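Local structure of surface protein SPB1 (Streptococcus agalactiae, 4UZG) at residues G169-K174 with V273-E278; G196-F201 with G210-A215; Y236-K241 with Q254-G259. The protein forms the backbone subunit of the group B streptococcus type 2b pilus, probably polymerised into the fibre by sortases. One frame throughout, in Å; residues are numbered along the deposited sequence.

Interaction 1 of 3, residues G169-K174 with V273-E278; sequences GQITIK and VNPTVE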
loop_
_atom_site.group_PDB
_atom_site.type_symbol
_atom_site.label_atom_id
_atom_site.label_comp_id
_atom_site.label_asym_id
_atom_site.label_seq_id
_atom_site.Cartn_x
_atom_site.Cartn_y
_atom_site.Cartn_z
ATOM N N GLY A 169 1.892 8.601 0.423
ATOM C CA GLY A 169 1.942 10.042 0.525
ATOM C C GLY A 169 2.785 10.703 -0.549
ATOM O O GLY A 169 3.505 10.049 -1.309
ATOM N N GLN A 170 2.663 12.018 -0.593
ATOM C CA GLN A 170 3.353 12.834 -1.578
ATOM C C GLN A 170 3.874 14.117 -0.942
ATOM O O GLN A 170 3.154 14.743 -0.147
ATOM C CB GLN A 170 2.394 13.189 -2.697
ATOM C CG GLN A 170 2.947 14.113 -3.776
ATOM C CD GLN A 170 1.908 14.366 -4.804
ATOM O OE1 GLN A 170 1.090 15.297 -4.664
ATOM N NE2 GLN A 170 1.881 13.538 -5.814
ATOM N N ILE A 171 5.102 14.482 -1.302
ATOM C CA ILE A 171 5.701 15.738 -0.879
ATOM C C ILE A 171 5.892 16.605 -2.125
ATOM O O ILE A 171 6.589 16.212 -3.066
ATOM C CB ILE A 171 7.059 15.514 -0.195
ATOM C CG1 ILE A 171 6.918 14.604 1.036
ATOM C CG2 ILE A 171 7.694 16.853 0.183
ATOM C CD1 ILE A 171 8.245 14.199 1.676
ATOM N N THR A 172 5.281 17.783 -2.122
ATOM C CA THR A 172 5.456 18.778 -3.171
ATOM C C THR A 172 6.285 19.918 -2.582
ATOM O O THR A 172 5.824 20.630 -1.685
ATOM C CB THR A 172 4.112 19.293 -3.678
ATOM O OG1 THR A 172 3.351 18.187 -4.183
ATOM C CG2 THR A 172 4.289 20.329 -4.785
ATOM N N ILE A 173 7.527 20.045 -3.043
ATOM C CA ILE A 173 8.461 21.047 -2.555
ATOM C C ILE A 173 8.367 22.283 -3.424
ATOM O O ILE A 173 8.458 22.178 -4.642
ATOM C CB ILE A 173 9.908 20.515 -2.620
ATOM C CG1 ILE A 173 10.079 19.195 -1.873
ATOM C CG2 ILE A 173 10.884 21.560 -2.078
ATOM C CD1 ILE A 173 11.366 18.422 -2.268
ATOM N N LYS A 174 8.200 23.447 -2.806
ATOM C CA LYS A 174 8.270 24.715 -3.520
ATOM C C LYS A 174 9.463 25.494 -3.028
ATOM O O LYS A 174 9.600 25.771 -1.850
ATOM C CB LYS A 174 7.026 25.571 -3.343
ATOM C CG LYS A 174 7.113 26.872 -4.178
ATOM C CD LYS A 174 5.812 27.666 -4.229
ATOM C CE LYS A 174 5.424 28.206 -2.864
ATOM N NZ LYS A 174 4.059 28.822 -2.844
ATOM N N VAL A 273 1.465 16.877 1.232
ATOM C CA VAL A 273 2.076 17.999 1.930
ATOM C C VAL A 273 2.870 18.866 0.947
ATOM O O VAL A 273 3.315 18.419 -0.116
ATOM C CB VAL A 273 2.946 17.549 3.140
ATOM C CG1 VAL A 273 2.132 16.751 4.129
ATOM C CG2 VAL A 273 4.158 16.771 2.726
ATOM N N ASN A 274 3.033 20.129 1.338
ATOM C CA ASN A 274 3.540 21.166 0.458
ATOM C C ASN A 274 4.534 22.077 1.161
ATOM O O ASN A 274 4.283 23.275 1.313
ATOM C CB ASN A 274 2.382 22.026 -0.040
ATOM C CG ASN A 274 1.333 21.231 -0.758
ATOM O OD1 ASN A 274 1.374 21.075 -1.988
ATOM N ND2 ASN A 274 0.369 20.712 0.002
ATOM N N PRO A 275 5.696 21.552 1.569
ATOM C CA PRO A 275 6.698 22.416 2.196
ATOM C C PRO A 275 7.240 23.482 1.236
ATOM O O PRO A 275 7.441 23.208 0.047
ATOM C CB PRO A 275 7.809 21.420 2.566
ATOM C CG PRO A 275 7.656 20.305 1.582
ATOM C CD PRO A 275 6.165 20.163 1.459
ATOM N N THR A 276 7.503 24.671 1.777
ATOM C CA THR A 276 8.191 25.740 1.069
ATOM C C THR A 276 9.580 25.874 1.669
ATOM O O THR A 276 9.725 25.946 2.889
ATOM C CB THR A 276 7.420 27.070 1.226
ATOM O OG1 THR A 276 6.144 26.953 0.597
ATOM C CG2 THR A 276 8.155 28.216 0.592
ATOM N N VAL A 277 10.592 25.912 0.808
ATOM C CA VAL A 277 11.971 26.094 1.229
ATOM C C VAL A 277 12.441 27.448 0.729
ATOM O O VAL A 277 12.352 27.752 -0.476
ATOM C CB VAL A 277 12.883 24.985 0.679
ATOM C CG1 VAL A 277 14.332 25.194 1.140
ATOM C CG2 VAL A 277 12.373 23.597 1.087
ATOM N N GLU A 278 12.926 28.278 1.646
ATOM C CA GLU A 278 13.409 29.614 1.322
ATOM C C GLU A 278 14.904 29.602 1.097
ATOM O O GLU A 278 15.674 28.947 1.790
ATOM C CB GLU A 278 13.058 30.597 2.433
ATOM C CG GLU A 278 11.567 30.740 2.639
ATOM C CD GLU A 278 11.199 31.924 3.508
ATOM O OE1 GLU A 278 12.116 32.637 3.967
ATOM O OE2 GLU A 278 9.987 32.146 3.724
HETATM O O HOH W 1 1.725 17.058 -2.265
#
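Q170 to K174 and V273 to V277 run parallel, the axes of strand segments 169-174 and 276-278 lying 29° apart, and a ladder of backbone hydrogen bonds joins them: V273 N to Q170 O, T172 N to V273 O (2.9 Å), K174 N to P275 O, and V277 N to K174 O (2.8 Å). The pair joins the first and last strands of the C-terminal domain, which belongs to the prealbumin-like family of beta-sandwich folds, and strand 225-231 flanks 169-177 on its other edge. Regular pairing is broken at N274-P275. Across this pair T172 O faces P275 N, which has no hydrogen to give, and takes a CA-H...O contact from N274 CA at 3.2 Å.

On the buried face, I171 and V273 lie side by side, I171 CG1 and V273 CG2 3.9 Å apart. CG2 of I171, anti to the backbone N, meets the proline ring at P275 CG, 3.7 Å away, the two side chains crossing nearly at right angles. I173 CG2 then lies 4.0 Å from V277 CG2. V256 of the other sheet packs on V273 and P275.

The other face is more polar. K174 and T276 lie alongside each other, and the side-chain NE2 of Q170 is hydrogen-bonded to T229 OG1. A water sits among Q170 OE1, T172 OG1 and V273 O, 2.8 Å from T172 OG1.

Interaction 2 of 3, residues G196-F201 with G210-A215; sequences GQFLNF and GTEANA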
loop_
_atom_site.group_PDB
_atom_site.type_symbol
_atom_site.label_atom_id
_atom_site.label_comp_id
_atom_site.label_asym_id
_atom_site.label_seq_id
_atom_site.Cartn_x
_atom_site.Cartn_y
_atom_site.Cartn_z
ATOM N N GLY A 196 18.993 8.263 8.696
ATOM C CA GLY A 196 20.310 8.548 8.159
ATOM C C GLY A 196 20.500 8.276 6.684
ATOM O O GLY A 196 21.625 8.400 6.196
ATOM N N GLN A 197 19.440 7.911 5.973
ATOM C CA GLN A 197 19.561 7.416 4.612
ATOM C C GLN A 197 18.925 8.354 3.614
ATOM O O GLN A 197 18.093 9.194 3.973
ATOM C CB GLN A 197 18.926 6.034 4.488
ATOM C CG GLN A 197 19.560 4.984 5.387
ATOM C CD GLN A 197 18.613 3.867 5.698
ATOM O OE1 GLN A 197 17.495 4.084 6.169
ATOM N NE2 GLN A 197 19.036 2.654 5.390
ATOM N N PHE A 198 19.293 8.163 2.353
ATOM C CA PHE A 198 18.907 9.047 1.268
ATOM C C PHE A 198 18.112 8.286 0.219
ATOM O O PHE A 198 18.405 7.135 -0.120
ATOM C CB PHE A 198 20.136 9.685 0.614
ATOM C CG PHE A 198 20.885 10.553 1.564
ATOM C CD1 PHE A 198 21.751 9.998 2.497
ATOM C CD2 PHE A 198 20.665 11.924 1.594
ATOM C CE1 PHE A 198 22.411 10.797 3.429
ATOM C CE2 PHE A 198 21.337 12.738 2.525
ATOM C CZ PHE A 198 22.202 12.161 3.439
ATOM N N LEU A 199 17.087 8.939 -0.316
ATOM C CA LEU A 199 16.178 8.333 -1.276
ATOM C C LEU A 199 16.820 8.092 -2.621
ATOM O O LEU A 199 17.335 9.030 -3.264
ATOM C CB LEU A 199 14.978 9.261 -1.478
ATOM C CG LEU A 199 13.982 8.870 -2.572
ATOM C CD1 LEU A 199 13.312 7.543 -2.235
ATOM C CD2 LEU A 199 12.954 9.984 -2.757
ATOM N N ASN A 200 16.760 6.845 -3.075
ATOM C CA ASN A 200 17.026 6.480 -4.455
ATOM C C ASN A 200 15.698 5.980 -5.021
ATOM O O ASN A 200 15.169 4.954 -4.562
ATOM C CB ASN A 200 18.093 5.404 -4.577
ATOM C CG ASN A 200 18.288 4.976 -6.036
ATOM O OD1 ASN A 200 17.362 4.646 -6.746
ATOM N ND2 ASN A 200 19.501 5.096 -6.515
ATOM N N PHE A 201 15.160 6.712 -5.980
ATOM C CA PHE A 201 13.879 6.391 -6.595
ATOM C C PHE A 201 14.095 6.179 -8.103
ATOM O O PHE A 201 13.199 6.391 -8.928
ATOM C CB PHE A 201 12.842 7.490 -6.324
ATOM C CG PHE A 201 11.389 7.035 -6.200
ATOM C CD1 PHE A 201 10.949 5.783 -6.628
ATOM C CD2 PHE A 201 10.460 7.912 -5.669
ATOM C CE1 PHE A 201 9.606 5.452 -6.537
ATOM C CE2 PHE A 201 9.124 7.576 -5.567
ATOM C CZ PHE A 201 8.701 6.343 -5.993
ATOM N N GLY A 210 19.460 4.605 1.050
ATOM C CA GLY A 210 20.858 4.216 1.098
ATOM C C GLY A 210 21.796 5.391 1.158
ATOM O O GLY A 210 21.522 6.383 1.840
ATOM N N THR A 211 22.935 5.266 0.504
ATOM C CA THR A 211 23.977 6.281 0.619
ATOM C C THR A 211 23.574 7.573 -0.094
ATOM O O THR A 211 22.751 7.602 -1.012
ATOM C CB THR A 211 25.296 5.813 0.017
ATOM O OG1 THR A 211 25.115 5.717 -1.405
ATOM C CG2 THR A 211 25.780 4.492 0.612
ATOM N N GLU A 212 24.191 8.671 0.337
ATOM C CA GLU A 212 23.975 9.944 -0.319
ATOM C C GLU A 212 24.469 9.892 -1.771
ATOM O O GLU A 212 23.860 10.452 -2.663
ATOM C CB GLU A 212 24.650 11.059 0.476
ATOM C CG GLU A 212 24.312 12.434 -0.078
ATOM C CD GLU A 212 24.812 13.571 0.775
ATOM O OE1 GLU A 212 25.461 13.329 1.817
ATOM O OE2 GLU A 212 24.556 14.726 0.392
ATOM N N ALA A 213 25.581 9.209 -2.014
ATOM C CA ALA A 213 26.134 9.167 -3.352
ATOM C C ALA A 213 25.165 8.476 -4.324
ATOM O O ALA A 213 25.160 8.777 -5.528
ATOM C CB ALA A 213 27.495 8.470 -3.342
ATOM N N ASN A 214 24.350 7.564 -3.809
ATOM C CA ASN A 214 23.379 6.851 -4.628
ATOM C C ASN A 214 22.003 7.505 -4.704
ATOM O O ASN A 214 21.104 6.983 -5.330
ATOM C CB ASN A 214 23.238 5.433 -4.085
ATOM C CG ASN A 214 24.482 4.550 -4.353
ATOM O OD1 ASN A 214 25.291 4.846 -5.263
ATOM N ND2 ASN A 214 24.649 3.492 -3.558
ATOM N N ALA A 215 21.843 8.667 -4.097
ATOM C CA ALA A 215 20.555 9.325 -4.030
ATOM C C ALA A 215 20.107 9.881 -5.380
ATOM O O ALA A 215 20.908 10.320 -6.199
ATOM C CB ALA A 215 20.590 10.445 -3.033
HETATM O O HOH W 2 20.456 6.181 -1.849
#
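F198 and G210 pair their backbones in both directions, F198 N to G210 O at 2.9 Å and G210 N to F198 O at 3.0 Å, the mark of an antiparallel hydrogen-bonded pair. It belongs to a two-stranded hairpin, 198-200 with 208-210, at the surface of the prealbumin-like domain. Beyond G210 the chain leaves the ladder and curls into a type I turn from E212 to A215. T211 OG1 accepts from N214 N, an ST motif that overlaps the turn.

Two further polar links tie the segment 210-215 back to the strand. N200 ND2 donates to N214 O at 2.7 Å; the bond is bent at the hydrogen (138°), and the acceptor sits out of the amide plane. The N200 amide reaches it with CG anti to the backbone N. A water donates to both F198 O and T211 O, so F198 O serves the water as well as G210 N.

The contacts of the F198 ring come next. E212 CB stands over one face, 3.7 Å from the ring centroid and 14° off the normal, a CH-pi contact. The extended glutamate chain continues across the ring until its carboxylate, turned only 11° from the ring plane, stacks with OE1 3.8 Å from F198 CZ. Beside it, F198 CB meets A215 CB at 3.8 Å, while V190 and K192 of strand 188-192 also touch the phenylalanine.

E212 OE2 forms a salt bridge with K241, so the carboxylate stacked over the CE2-CZ rim of the ring is paired with a lysine ammonium group; that pairing would probably favour its ionised form and limit its rotation.

Interaction 3 of 3, residues Y236-K241 with Q254-G259; sequences YYLVEK and QKVILG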
loop_
_atom_site.group_PDB
_atom_site.type_symbol
_atom_site.label_atom_id
_atom_site.label_comp_id
_atom_site.label_asym_id
_atom_site.label_seq_id
_atom_site.Cartn_x
_atom_site.Cartn_y
_atom_site.Cartn_z
ATOM N N TYR A 236 10.783 13.327 7.191
ATOM C CA TYR A 236 11.793 13.387 6.158
ATOM C C TYR A 236 12.504 14.724 6.232
ATOM O O TYR A 236 12.038 15.656 6.894
ATOM C CB TYR A 236 11.132 13.185 4.780
ATOM C CG TYR A 236 10.458 11.841 4.653
ATOM C CD1 TYR A 236 11.183 10.727 4.273
ATOM C CD2 TYR A 236 9.114 11.661 4.966
ATOM C CE1 TYR A 236 10.586 9.462 4.182
ATOM C CE2 TYR A 236 8.515 10.421 4.888
ATOM C CZ TYR A 236 9.245 9.312 4.476
ATOM O OH TYR A 236 8.686 8.051 4.378
ATOM N N TYR A 237 13.622 14.822 5.525
ATOM C CA TYR A 237 14.443 16.025 5.561
ATOM C C TYR A 237 14.876 16.391 4.157
ATOM O O TYR A 237 15.443 15.574 3.428
ATOM C CB TYR A 237 15.677 15.801 6.456
ATOM C CG TYR A 237 15.282 15.562 7.899
ATOM C CD1 TYR A 237 14.999 14.284 8.363
ATOM C CD2 TYR A 237 15.128 16.627 8.776
ATOM C CE1 TYR A 237 14.586 14.063 9.670
ATOM C CE2 TYR A 237 14.706 16.414 10.098
ATOM C CZ TYR A 237 14.446 15.125 10.532
ATOM O OH TYR A 237 14.028 14.939 11.833
ATOM N N LEU A 238 14.610 17.639 3.789
ATOM C CA LEU A 238 14.969 18.162 2.478
ATOM C C LEU A 238 16.381 18.709 2.546
ATOM O O LEU A 238 16.635 19.645 3.303
ATOM C CB LEU A 238 14.019 19.281 2.079
ATOM C CG LEU A 238 12.516 18.950 2.147
ATOM C CD1 LEU A 238 11.670 20.164 1.805
ATOM C CD2 LEU A 238 12.141 17.795 1.295
ATOM N N VAL A 239 17.284 18.142 1.765
ATOM C CA VAL A 239 18.691 18.515 1.783
ATOM C C VAL A 239 19.038 19.181 0.445
ATOM O O VAL A 239 18.992 18.544 -0.606
ATOM C CB VAL A 239 19.576 17.289 2.010
ATOM C CG1 VAL A 239 21.047 17.647 1.968
ATOM C CG2 VAL A 239 19.233 16.599 3.331
ATOM N N GLU A 240 19.395 20.458 0.487
ATOM C CA GLU A 240 19.786 21.158 -0.715
ATOM C C GLU A 240 21.218 20.799 -1.063
ATOM O O GLU A 240 22.135 20.964 -0.254
ATOM C CB GLU A 240 19.649 22.656 -0.532
ATOM C CG GLU A 240 19.793 23.402 -1.822
ATOM C CD GLU A 240 19.566 24.895 -1.660
ATOM O OE1 GLU A 240 20.400 25.583 -1.046
ATOM O OE2 GLU A 240 18.544 25.382 -2.195
ATOM N N LYS A 241 21.398 20.308 -2.285
ATOM C CA LYS A 241 22.700 19.980 -2.828
ATOM C C LYS A 241 23.265 21.092 -3.706
ATOM O O LYS A 241 24.486 21.225 -3.802
ATOM C CB LYS A 241 22.631 18.689 -3.623
ATOM C CG LYS A 241 22.280 17.475 -2.791
ATOM C CD LYS A 241 23.204 17.280 -1.583
ATOM C CE LYS A 241 24.650 16.992 -1.952
ATOM N NZ LYS A 241 24.866 15.677 -2.621
ATOM N N GLN A 254 15.645 20.811 5.920
ATOM C CA GLN A 254 14.319 21.214 6.364
ATOM C C GLN A 254 13.463 19.986 6.634
ATOM O O GLN A 254 13.246 19.163 5.751
ATOM C CB GLN A 254 13.648 22.104 5.337
ATOM C CG GLN A 254 12.303 22.600 5.793
ATOM C CD GLN A 254 11.780 23.734 4.932
ATOM O OE1 GLN A 254 12.540 24.599 4.521
ATOM N NE2 GLN A 254 10.489 23.710 4.629
ATOM N N LYS A 255 12.950 19.880 7.856
ATOM C CA LYS A 255 12.080 18.778 8.238
ATOM C C LYS A 255 10.710 18.888 7.573
ATOM O O LYS A 255 10.127 19.975 7.528
ATOM C CB LYS A 255 11.914 18.795 9.753
ATOM C CG LYS A 255 11.118 17.604 10.275
ATOM C CD LYS A 255 11.151 17.503 11.797
ATOM C CE LYS A 255 10.450 18.615 12.475
ATOM N NZ LYS A 255 10.581 18.400 13.956
ATOM N N VAL A 256 10.196 17.762 7.092
ATOM C CA VAL A 256 8.864 17.676 6.501
ATOM C C VAL A 256 8.204 16.400 7.026
ATOM O O VAL A 256 8.720 15.301 6.831
ATOM C CB VAL A 256 8.932 17.586 4.975
ATOM C CG1 VAL A 256 7.520 17.485 4.398
ATOM C CG2 VAL A 256 9.693 18.710 4.373
ATOM N N ILE A 257 7.055 16.551 7.676
ATOM C CA ILE A 257 6.295 15.421 8.174
ATOM C C ILE A 257 5.188 15.062 7.190
ATOM O O ILE A 257 4.436 15.910 6.713
ATOM C CB ILE A 257 5.728 15.713 9.565
ATOM C CG1 ILE A 257 6.895 15.844 10.557
ATOM C CG2 ILE A 257 4.764 14.609 9.996
ATOM C CD1 ILE A 257 6.500 16.319 11.907
ATOM N N LEU A 258 5.094 13.767 6.930
ATOM C CA LEU A 258 4.080 13.208 6.102
ATOM C C LEU A 258 3.238 12.306 7.025
ATOM O O LEU A 258 3.766 11.469 7.762
ATOM C CB LEU A 258 4.845 12.449 5.031
ATOM C CG LEU A 258 4.084 11.959 3.834
ATOM C CD1 LEU A 258 3.252 13.027 3.097
ATOM C CD2 LEU A 258 5.052 11.306 2.870
ATOM N N GLY A 259 1.925 12.492 6.995
ATOM C CA GLY A 259 1.036 11.772 7.893
ATOM C C GLY A 259 0.761 12.537 9.177
ATOM O O GLY A 259 0.771 13.765 9.188
#
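L238 and Q254 form one of two antiparallel hydrogen-bonded pairs here, L238 N donating to Q254 O at 2.8 Å in a nearly straight bond (173° at the hydrogen); Y236 and V256 form the other. Between them Y237 and K255 make a non-hydrogen-bonded pair, with K255 CB 3.7 Å from Y237 CE2 and the lysine chain alongside the phenol.

The L238 side chain can be followed outward. CB lies 3.8 Å from Q254 O, beside the backbone. With chi1 at -53°, CG is anti to the carbonyl carbon and comes to 3.6 Å from V256 CG2. CD1 meets the same methyl group at 3.6 Å, and CD2 is near it at 4.0 Å, so the single V256 CG2 fits against the whole fork of the leucine. Farther along, Y236 CE2 touches L258 CD2 at 4.1 Å, and Y236 OH is bonded to K232 O.

Strand 254-258 is one of the two outermost strands of its four-stranded antiparallel sheet; on the other side of 234-240 runs 188-192, whose L191 touches Y236 and L238. From the facing sheet, I173 and V277 pack against L238, placing this leucine between the two sheets of the sandwich.

Overall arrangement
All three contacts lie in the C-terminal, prealbumin-like part of the chain. Interaction 1 joins its first and last strands, and so brackets interaction 2 and then interaction 3 in sequence. The centres of interactions 1 and 3 are about 8 Å apart: they occupy facing sheets and touch directly, with a probable hydrogen bond from Q254 NE2 to T276 O. Interaction 2, about 13 Å from interaction 3 and 19 Å from interaction 1 between centres, is a surface hairpin joined to interaction 3 by the E212-K241 salt bridge. Pairing the first and last strands closes the domain, with the second sheet packed on that pair and the hairpin at its surface.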